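Local coordinates for sulfate transporter 4.1, chloroplastic (Arabidopsis thaliana, PDB 7LHV), which cotransports sulfate with protons across the membrane as a member of the SLC26/SulP transporter family, and may play a role in regulating sulfate assimilation, at residues L181-G186 against S322-F327; G165-N170 against I175-L180; N498-V503 against G509-R514. All coordinates share one frame; numbering follows the deposited sequence.

Contact 1 (L181-G186 against S322-F327); sequences LALLVG and SFPRSF
Leu183 is the one side chain of helix 173-194 through which residues 181-186 touch the 322-327 loop, and a single methyl group, CD2, does the work. The CG of Leu183 stands anti to the backbone N (chi1 175°); with chi2 at 66° setting CD1 aside, CD2 extends the chain anti to CA. There the methyl meets two partners. The ring carbon CG of Pro324 lies 3.8 Å from Leu183 CD2, and the Phe327 ring reaches the same methyl with its far corner, CZ, at 3.9 Å. Leu183 crosses both the pyrrolidine and the phenyl group at about a right angle, and CD2 approaches the aromatic ring obliquely. Pro324 faces the helix directly from its backbone, whereas Phe327 comes close only through the outer part of its ring. No hydrogen bond joins the two segments, so the contact is purely apolar. Leu183 also rests on Ser380 of helix 365-381, while the adjoining Leu184 turns to Leu333 and Ser337 of helix 330-358. The arrangement is an irregular connecting loop laid along the surface of a predicted transmembrane helix, within the helical permease domain of the SLC26/SulP fold.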
# COMPACT_ATOMS: atom_id res chain seq x y z
N LEU A 181 -3.31 19.13 19.48
CA LEU A 181 -2.71 17.94 18.90
C LEU A 181 -3.02 16.72 19.74
O LEU A 181 -3.30 15.64 19.20
CB LEU A 181 -1.20 18.14 18.77
CG LEU A 181 -0.44 17.13 17.92
CD1 LEU A 181 -1.02 17.09 16.53
CD2 LEU A 181 1.02 17.50 17.86
N ALA A 182 -2.99 16.86 21.06
CA ALA A 182 -3.35 15.75 21.93
C ALA A 182 -4.80 15.34 21.74
O ALA A 182 -5.12 14.15 21.70
CB ALA A 182 -3.08 16.11 23.39
N LEU A 183 -5.70 16.33 21.63
CA LEU A 183 -7.11 16.01 21.40
C LEU A 183 -7.32 15.29 20.08
O LEU A 183 -8.08 14.32 20.01
CB LEU A 183 -7.95 17.29 21.45
CG LEU A 183 -9.43 17.11 21.11
CD1 LEU A 183 -10.12 16.27 22.17
CD2 LEU A 183 -10.11 18.46 20.98
N LEU A 184 -6.66 15.76 19.02
CA LEU A 184 -6.80 15.12 17.72
C LEU A 184 -6.24 13.70 17.75
O LEU A 184 -6.82 12.78 17.16
CB LEU A 184 -6.10 15.95 16.64
CG LEU A 184 -6.68 17.34 16.38
CD1 LEU A 184 -5.76 18.12 15.47
CD2 LEU A 184 -8.07 17.23 15.78
N VAL A 185 -5.10 13.51 18.43
CA VAL A 185 -4.52 12.18 18.54
C VAL A 185 -5.47 11.26 19.29
O VAL A 185 -5.68 10.10 18.90
CB VAL A 185 -3.15 12.25 19.23
CG1 VAL A 185 -2.74 10.88 19.74
CG2 VAL A 185 -2.11 12.78 18.26
N GLY A 186 -6.07 11.75 20.38
CA GLY A 186 -7.02 10.93 21.12
C GLY A 186 -8.24 10.55 20.30
O GLY A 186 -8.70 9.41 20.35
N SER A 322 -10.38 23.15 30.47
CA SER A 322 -10.45 24.18 29.44
C SER A 322 -10.50 23.49 28.08
O SER A 322 -9.59 22.72 27.75
CB SER A 322 -9.24 25.12 29.52
OG SER A 322 -9.32 25.94 30.67
N PHE A 323 -11.54 23.77 27.31
CA PHE A 323 -11.61 23.27 25.95
C PHE A 323 -10.55 23.96 25.10
O PHE A 323 -10.17 25.10 25.36
CB PHE A 323 -12.99 23.52 25.35
CG PHE A 323 -13.96 22.40 25.56
CD1 PHE A 323 -14.03 21.35 24.66
CD2 PHE A 323 -14.81 22.40 26.65
CE1 PHE A 323 -14.93 20.32 24.84
CE2 PHE A 323 -15.71 21.37 26.84
CZ PHE A 323 -15.77 20.33 25.94
N PRO A 324 -10.03 23.28 24.07
CA PRO A 324 -9.09 23.93 23.16
C PRO A 324 -9.75 25.09 22.42
O PRO A 324 -10.94 25.07 22.11
CB PRO A 324 -8.70 22.81 22.19
CG PRO A 324 -8.97 21.55 22.95
CD PRO A 324 -10.17 21.84 23.79
N ARG A 325 -8.95 26.13 22.15
CA ARG A 325 -9.45 27.33 21.49
C ARG A 325 -8.81 27.59 20.13
O ARG A 325 -9.15 28.60 19.50
CB ARG A 325 -9.23 28.56 22.38
CG ARG A 325 -10.32 28.82 23.39
CD ARG A 325 -10.02 28.15 24.71
NE ARG A 325 -8.69 28.50 25.20
CZ ARG A 325 -8.42 29.60 25.90
NH1 ARG A 325 -9.36 30.48 26.21
NH2 ARG A 325 -7.17 29.82 26.29
N SER A 326 -7.92 26.72 19.66
CA SER A 326 -7.19 26.95 18.42
C SER A 326 -7.56 25.92 17.36
O SER A 326 -6.69 25.37 16.68
CB SER A 326 -5.68 26.95 18.67
OG SER A 326 -5.26 28.17 19.24
N PHE A 327 -8.86 25.66 17.20
CA PHE A 327 -9.31 24.71 16.19
C PHE A 327 -8.97 25.18 14.77
O PHE A 327 -9.01 24.36 13.84
CB PHE A 327 -10.81 24.48 16.32
CG PHE A 327 -11.17 23.40 17.28
CD1 PHE A 327 -11.19 22.07 16.88
CD2 PHE A 327 -11.50 23.70 18.59
CE1 PHE A 327 -11.52 21.07 17.77
CE2 PHE A 327 -11.84 22.70 19.48
CZ PHE A 327 -11.85 21.39 19.07

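Contact 2 (G165-N170 against I175-L180); sequences GIADTN and IELAIL
Ile166 and Ala167 meet Leu177 through aliphatic carbons alone, with no flat side-chain group on either side of the junction. The planar group that does have a defined partner in the turn is the Asp168 carboxylate, at the surface: OD1 accepts the backbone N-H of Thr169 from above the carboxylate plane, 49° out of it, with an N-H...O angle of 145°, a bond local to the two adjacent residues. Leu177 leaves its backbone toward the turn and touches it through one branch, CD1. The CG2 methyl of Ile166 lies 3.6 Å from Leu177 CD1, and the CB of Ala167 lies 4.2 Å from that same CD1. In Ile166 the touching methyl, CG2, stands anti to the backbone N, with the longer CG1 branch placed by chi1 at -64°, and the side chains of Ile166 and Leu177 cross obliquely. Ala167 is where the backbone leaves helical geometry; its carbonyl O takes part in a weak hydrogen bond with His174 NE2. The contact thus closes the short connection between two consecutive helices, 153-166 and 173-194. Leu163 of the first helix adds to the packing on Leu177, while Leu333 of helix 330-358 and His329 just before it lie against both Ile166 and Leu177.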
# COMPACT_ATOMS: atom_id res chain seq x y z
N GLY A 165 7.20 23.84 12.95
CA GLY A 165 6.73 24.07 11.60
C GLY A 165 5.56 25.02 11.52
O GLY A 165 5.34 25.63 10.47
N ILE A 166 4.80 25.17 12.61
CA ILE A 166 3.68 26.11 12.61
C ILE A 166 4.05 27.41 13.32
O ILE A 166 4.03 28.49 12.71
CB ILE A 166 2.43 25.48 13.25
CG1 ILE A 166 1.96 24.29 12.41
CG2 ILE A 166 1.33 26.51 13.38
CD1 ILE A 166 0.75 23.60 12.97
N ALA A 167 4.39 27.32 14.60
CA ALA A 167 4.66 28.50 15.43
C ALA A 167 6.15 28.61 15.72
O ALA A 167 6.81 27.61 15.99
CB ALA A 167 3.87 28.44 16.74
N ASP A 168 6.66 29.84 15.67
CA ASP A 168 8.10 30.05 15.81
C ASP A 168 8.51 30.36 17.26
O ASP A 168 9.27 29.61 17.86
CB ASP A 168 8.56 31.17 14.87
CG ASP A 168 7.73 32.44 15.01
OD1 ASP A 168 6.76 32.43 15.79
OD2 ASP A 168 8.05 33.44 14.33
N THR A 169 8.00 31.47 17.82
CA THR A 169 8.42 31.90 19.15
C THR A 169 7.25 32.46 19.96
O THR A 169 7.46 33.28 20.86
CB THR A 169 9.53 32.95 19.08
OG1 THR A 169 9.21 33.92 18.07
CG2 THR A 169 10.87 32.30 18.75
N ASN A 170 6.02 32.03 19.65
CA ASN A 170 4.87 32.56 20.37
C ASN A 170 4.91 32.19 21.85
O ASN A 170 4.61 33.02 22.71
CB ASN A 170 3.57 32.07 19.73
CG ASN A 170 3.32 32.70 18.38
OD1 ASN A 170 3.80 33.80 18.09
ND2 ASN A 170 2.56 32.01 17.54
N ILE A 175 1.40 26.12 23.30
CA ILE A 175 0.66 25.35 24.29
C ILE A 175 -0.69 24.91 23.73
O ILE A 175 -1.08 23.75 23.83
CB ILE A 175 0.49 26.17 25.58
CG1 ILE A 175 1.85 26.34 26.27
CG2 ILE A 175 -0.52 25.52 26.49
CD1 ILE A 175 1.91 27.51 27.21
N GLU A 176 -1.43 25.86 23.13
CA GLU A 176 -2.73 25.53 22.57
C GLU A 176 -2.60 24.54 21.43
O GLU A 176 -3.43 23.64 21.28
CB GLU A 176 -3.44 26.80 22.10
CG GLU A 176 -3.72 27.80 23.21
CD GLU A 176 -4.46 29.02 22.72
OE1 GLU A 176 -4.77 29.08 21.51
OE2 GLU A 176 -4.72 29.93 23.53
N LEU A 177 -1.57 24.69 20.60
CA LEU A 177 -1.35 23.75 19.51
C LEU A 177 -1.04 22.35 20.03
O LEU A 177 -1.53 21.36 19.49
CB LEU A 177 -0.23 24.25 18.60
CG LEU A 177 -0.63 25.30 17.58
CD1 LEU A 177 0.60 25.88 16.90
CD2 LEU A 177 -1.57 24.70 16.55
N ALA A 178 -0.24 22.25 21.09
CA ALA A 178 0.07 20.94 21.67
C ALA A 178 -1.17 20.29 22.26
O ALA A 178 -1.40 19.09 22.09
CB ALA A 178 1.16 21.08 22.72
N ILE A 179 -2.00 21.07 22.96
CA ILE A 179 -3.22 20.52 23.55
C ILE A 179 -4.19 20.07 22.46
O ILE A 179 -4.81 19.00 22.55
CB ILE A 179 -3.86 21.55 24.49
CG1 ILE A 179 -2.94 21.82 25.68
CG2 ILE A 179 -5.21 21.07 24.98
CD1 ILE A 179 -3.30 23.05 26.47
N LEU A 180 -4.34 20.88 21.40
CA LEU A 180 -5.18 20.48 20.28
C LEU A 180 -4.64 19.24 19.60
O LEU A 180 -5.41 18.37 19.16
CB LEU A 180 -5.31 21.63 19.29
CG LEU A 180 -6.05 21.30 17.99
CD1 LEU A 180 -7.54 21.14 18.25
CD2 LEU A 180 -5.80 22.37 16.95

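Contact 3 (N498-V503 against G509-R514); sequences NPHIAV and GTTVYR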
# COMPACT_ATOMS: atom_id res chain seq x y z
N ASN A 498 3.97 -11.86 -6.39
CA ASN A 498 4.83 -12.94 -6.86
C ASN A 498 4.57 -14.20 -6.05
O ASN A 498 5.42 -14.64 -5.27
CB ASN A 498 6.30 -12.54 -6.78
CG ASN A 498 6.65 -11.41 -7.72
OD1 ASN A 498 6.13 -11.33 -8.83
ND2 ASN A 498 7.55 -10.54 -7.29
N PRO A 499 3.40 -14.82 -6.22
CA PRO A 499 3.11 -16.06 -5.50
C PRO A 499 3.95 -17.22 -6.02
O PRO A 499 4.41 -17.22 -7.16
CB PRO A 499 1.62 -16.28 -5.76
CG PRO A 499 1.40 -15.65 -7.08
CD PRO A 499 2.29 -14.44 -7.11
N HIS A 500 4.13 -18.21 -5.16
CA HIS A 500 4.90 -19.39 -5.52
C HIS A 500 4.00 -20.37 -6.27
O HIS A 500 2.90 -20.68 -5.83
CB HIS A 500 5.48 -20.05 -4.28
CG HIS A 500 6.42 -21.18 -4.58
ND1 HIS A 500 6.12 -22.49 -4.31
CD2 HIS A 500 7.67 -21.17 -5.12
CE1 HIS A 500 7.14 -23.26 -4.68
NE2 HIS A 500 8.09 -22.48 -5.17
N ILE A 501 4.49 -20.84 -7.42
CA ILE A 501 3.77 -21.80 -8.25
C ILE A 501 4.68 -23.00 -8.46
O ILE A 501 5.84 -22.84 -8.87
CB ILE A 501 3.35 -21.18 -9.59
CG1 ILE A 501 2.17 -20.23 -9.38
CG2 ILE A 501 3.01 -22.25 -10.60
CD1 ILE A 501 1.78 -19.47 -10.62
N ALA A 502 4.16 -24.19 -8.18
CA ALA A 502 4.96 -25.41 -8.18
C ALA A 502 4.56 -26.32 -9.32
O ALA A 502 3.37 -26.57 -9.54
CB ALA A 502 4.82 -26.15 -6.85
N VAL A 503 5.56 -26.84 -10.03
CA VAL A 503 5.34 -27.82 -11.09
C VAL A 503 5.52 -29.19 -10.44
O VAL A 503 6.64 -29.61 -10.13
CB VAL A 503 6.30 -27.62 -12.26
CG1 VAL A 503 6.12 -28.73 -13.28
CG2 VAL A 503 6.06 -26.26 -12.90
N GLY A 509 3.18 -36.05 -4.95
CA GLY A 509 4.43 -35.35 -4.82
C GLY A 509 4.26 -33.85 -4.70
O GLY A 509 3.16 -33.35 -4.49
N THR A 510 5.36 -33.13 -4.85
CA THR A 510 5.39 -31.69 -4.66
C THR A 510 6.42 -31.11 -5.63
O THR A 510 6.79 -31.77 -6.60
CB THR A 510 5.67 -31.34 -3.18
OG1 THR A 510 5.76 -29.92 -3.02
CG2 THR A 510 6.96 -31.99 -2.71
N THR A 511 6.85 -29.88 -5.37
CA THR A 511 7.73 -29.18 -6.30
C THR A 511 8.91 -30.04 -6.71
O THR A 511 9.56 -30.67 -5.87
CB THR A 511 8.23 -27.88 -5.66
OG1 THR A 511 7.15 -27.23 -4.98
CG2 THR A 511 8.79 -26.95 -6.71
N VAL A 512 9.18 -30.08 -8.01
CA VAL A 512 10.30 -30.87 -8.52
C VAL A 512 11.61 -30.09 -8.52
O VAL A 512 12.68 -30.72 -8.55
CB VAL A 512 10.01 -31.37 -9.95
CG1 VAL A 512 8.75 -32.20 -9.97
CG2 VAL A 512 9.90 -30.20 -10.91
N TYR A 513 11.56 -28.76 -8.47
CA TYR A 513 12.78 -27.97 -8.58
C TYR A 513 13.67 -28.15 -7.35
O TYR A 513 14.89 -28.33 -7.47
CB TYR A 513 12.44 -26.50 -8.79
CG TYR A 513 11.67 -26.23 -10.06
CD1 TYR A 513 12.25 -26.44 -11.31
CD2 TYR A 513 10.35 -25.79 -10.02
CE1 TYR A 513 11.55 -26.20 -12.47
CE2 TYR A 513 9.64 -25.54 -11.18
CZ TYR A 513 10.24 -25.75 -12.40
OH TYR A 513 9.54 -25.51 -13.56
N ARG A 514 13.08 -28.10 -6.16
CA ARG A 514 13.87 -28.14 -4.94
C ARG A 514 13.42 -29.19 -3.95
O ARG A 514 14.27 -29.78 -3.26
CB ARG A 514 13.84 -26.76 -4.26
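Thr511 holds OG1 anti to its own carbonyl carbon (chi1 -43°), which places the hydroxyl against Ala502, while His500, with CG anti to the backbone N, swings its imidazole towards the same oxygen. The setting is the first strand of the STAS-domain sheet, 501-504, which runs antiparallel to strand 527-533 and is met here by the loop that joins the two. The CB of Ala502 points toward the loop and packs on the Thr511 side chain, with Ala502 CB to Thr511 CB at 4.0 Å. The imidazole presents its edge: His500 CE1 lies 4.0 Å from Thr511 OG1, which sits near the ring plane. His500 ND1 is hydrogen-bonded to Asp534 OD2, outside the two segments, and His500 also packs on Thr580 of the second subunit. Residues 510-513 run at 94° to residues 500-503, across the strand rather than alongside it. One weak hydrogen bond joins the backbones, from Val512 N to Val503 O, at 3.3 Å and an N-H...O angle of 146°. Both methyls of Val512 stand beside that carbonyl oxygen, with Val512 CG2 at 3.4 Å from Val503 O. The Val503 side chain meets the Tyr513 ring obliquely and also packs on Tyr552 of helix 542-560. Val503 CG2 lies 4.0 Å from Tyr513 CE2 and 3.6 Å from the phenolic OH of Tyr513.

Overall arrangement
Contacts 2, 1 and 3 close in that order along the chain. Contacts 1 and 2 are neighbours, their centres 11 Å apart, and share helix 173-194: residues 175-180 receive the preceding turn and residues 181-186 the distant 322-327 loop. They also touch directly, through a probable hydrogen bond of 2.5 Å between Ser326 OG and Glu176 OE1 and through Phe327 packed on Leu180. Both lie in the helical permease part; contact 3 lies at the outermost strand, 501-504, of the STAS sheet, on the opposite side of the chain's centre. It does not touch the other two, the nearest atoms being about 35 Å (contact 1) and about 39 Å (contact 2) away.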